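Local coordinates for protein fructose 1-phosphate kinase (Staphylococcus aureus, PDB 2JG5) that is a pfkB-family carbohydrate kinase that probably uses ATP to phosphorylate fructose 1-phosphate and possibly tagatose 6-phosphate, at residues V42-K47 with S74-N79. Residues are numbered along the deposited sequence; the frame is centred on the assembly and turned at random.
Sequences VSRVLK and SAIQSN
Ile76 lies against the flank of helix 38-48 and makes most of the nonpolar contact, with Ser43, Arg44 and Lys47. Its CD1 reaches in over the helix backbone, 3.7 Å from both Lys47 CB and Ser43 O, and also lies near Arg44 CA. The other branch, CG2 of Ile76, meets Ser43 CB at 4.0 Å. Because CG1 of Ile76 stands beside its own backbone N and CG2 anti to it (chi1 -58°), both branches can touch the helix. The lysine chain runs past the isoleucine in the opposite direction, its CG 3.8 Å from Ile76 CG1. Ala75, with positive phi (65°), ends helix 61-73 in a Schellman motif, and the chain then turns into strand 77-82 of the parallel sheet in this ribokinase-like fold; the contact thus joins one helix to the link between the next helix and its strand. Polar contacts are sparse. A bend at chi2 (62°) helps carry Lys47 NZ to Ala75 O, a weak hydrogen bond of 3.3 Å, and the same ammonium has a long, weak ion pair with Glu52. Buried Ser43 OG shares hydrogen bonds with Thr4 OG1 and Ser53 OG.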
loop_
_atom_site.group_PDB
_atom_site.type_symbol
_atom_site.label_atom_id
_atom_site.label_comp_id
_atom_site.label_asym_id
_atom_site.label_seq_id
_atom_site.Cartn_x
_atom_site.Cartn_y
_atom_site.Cartn_z
ATOM N N VAL A 42 -10.247 -18.855 3.859
ATOM C CA VAL A 42 -10.591 -20.271 3.917
ATOM C C VAL A 42 -9.298 -21.110 3.905
ATOM O O VAL A 42 -9.120 -21.994 4.743
ATOM C CB VAL A 42 -11.575 -20.719 2.769
ATOM C CG1 VAL A 42 -12.009 -22.158 2.968
ATOM C CG2 VAL A 42 -12.802 -19.848 2.724
ATOM N N SER A 43 -8.391 -20.812 2.973
ATOM C CA SER A 43 -7.105 -21.520 2.916
ATOM C C SER A 43 -6.340 -21.384 4.239
ATOM O O SER A 43 -5.711 -22.348 4.698
ATOM C CB SER A 43 -6.243 -21.039 1.747
ATOM O OG SER A 43 -6.753 -21.525 0.522
ATOM N N ARG A 44 -6.418 -20.195 4.842
ATOM C CA ARG A 44 -5.733 -19.917 6.106
ATOM C C ARG A 44 -6.295 -20.776 7.242
ATOM O O ARG A 44 -5.529 -21.340 8.036
ATOM C CB ARG A 44 -5.815 -18.438 6.480
ATOM C CG ARG A 44 -4.882 -17.500 5.723
ATOM C CD ARG A 44 -4.497 -16.359 6.645
ATOM N NE ARG A 44 -3.787 -15.254 6.000
ATOM C CZ ARG A 44 -2.511 -14.928 6.238
ATOM N NH1 ARG A 44 -1.791 -15.635 7.108
ATOM N NH2 ARG A 44 -1.950 -13.892 5.613
ATOM N N VAL A 45 -7.618 -20.890 7.314
ATOM C CA VAL A 45 -8.240 -21.720 8.347
ATOM C C VAL A 45 -8.047 -23.215 8.063
ATOM O O VAL A 45 -7.756 -23.984 8.978
ATOM C CB VAL A 45 -9.732 -21.377 8.589
ATOM C CG1 VAL A 45 -10.285 -22.183 9.765
ATOM C CG2 VAL A 45 -9.898 -19.891 8.864
ATOM N N LEU A 46 -8.176 -23.618 6.800
ATOM C CA LEU A 46 -7.916 -25.013 6.447
ATOM C C LEU A 46 -6.512 -25.363 6.912
ATOM O O LEU A 46 -6.306 -26.424 7.496
ATOM C CB LEU A 46 -8.081 -25.282 4.945
ATOM C CG LEU A 46 -9.480 -25.352 4.313
ATOM C CD1 LEU A 46 -9.382 -25.393 2.790
ATOM C CD2 LEU A 46 -10.322 -26.540 4.830
ATOM N N LYS A 47 -5.563 -24.445 6.690
ATOM C CA LYS A 47 -4.165 -24.644 7.110
ATOM C C LYS A 47 -3.982 -24.826 8.615
ATOM O O LYS A 47 -3.287 -25.753 9.046
ATOM C CB LYS A 47 -3.268 -23.504 6.614
ATOM C CG LYS A 47 -1.781 -23.774 6.803
ATOM C CD LYS A 47 -1.349 -25.004 6.008
ATOM C CE LYS A 47 -0.036 -25.583 6.524
ATOM N NZ LYS A 47 0.444 -26.635 5.586
ATOM N N SER A 74 3.480 -19.229 4.897
ATOM C CA SER A 74 2.494 -19.939 5.702
ATOM C C SER A 74 2.346 -21.421 5.295
ATOM O O SER A 74 1.547 -22.158 5.888
ATOM C CB SER A 74 1.147 -19.224 5.597
ATOM O OG SER A 74 0.380 -19.423 6.766
ATOM N N ALA A 75 3.125 -21.846 4.297
ATOM C CA ALA A 75 3.055 -23.201 3.736
ATOM C C ALA A 75 1.707 -23.480 3.055
ATOM O O ALA A 75 1.187 -24.601 3.101
ATOM C CB ALA A 75 3.374 -24.266 4.800
ATOM N N ILE A 76 1.145 -22.447 2.434
ATOM C CA ILE A 76 -0.043 -22.607 1.606
ATOM C C ILE A 76 0.331 -22.384 0.135
ATOM O O ILE A 76 0.955 -21.379 -0.217
ATOM C CB ILE A 76 -1.207 -21.688 2.058
ATOM C CG1 ILE A 76 -1.564 -21.971 3.519
ATOM C CG2 ILE A 76 -2.429 -21.902 1.175
ATOM C CD1 ILE A 76 -2.352 -20.888 4.214
ATOM N N GLN A 77 -0.034 -23.343 -0.710
ATOM C CA GLN A 77 0.250 -23.265 -2.140
ATOM C C GLN A 77 -0.721 -22.311 -2.816
ATOM O O GLN A 77 -1.827 -22.074 -2.312
ATOM C CB GLN A 77 0.167 -24.652 -2.795
ATOM C CG GLN A 77 1.122 -25.681 -2.222
ATOM C CD GLN A 77 0.850 -27.082 -2.753
ATOM O OE1 GLN A 77 0.354 -27.959 -2.029
ATOM N NE2 GLN A 77 1.170 -27.298 -4.027
ATOM N N SER A 78 -0.292 -21.757 -3.948
ATOM C CA SER A 78 -1.120 -20.884 -4.758
ATOM C C SER A 78 -0.775 -21.022 -6.237
ATOM O O SER A 78 0.349 -21.366 -6.611
ATOM C CB SER A 78 -1.000 -19.423 -4.304
ATOM O OG SER A 78 0.250 -18.855 -4.676
ATOM N N ASN A 79 -1.761 -20.762 -7.084
ATOM C CA ASN A 79 -1.557 -20.859 -8.512
ATOM C C ASN A 79 -2.425 -19.788 -9.139
ATOM O O ASN A 79 -3.316 -20.067 -9.945
ATOM C CB ASN A 79 -1.891 -22.272 -8.999
ATOM C CG ASN A 79 -1.231 -22.621 -10.328
ATOM O OD1 ASN A 79 -0.420 -21.868 -10.870
ATOM N ND2 ASN A 79 -1.588 -23.782 -10.859
#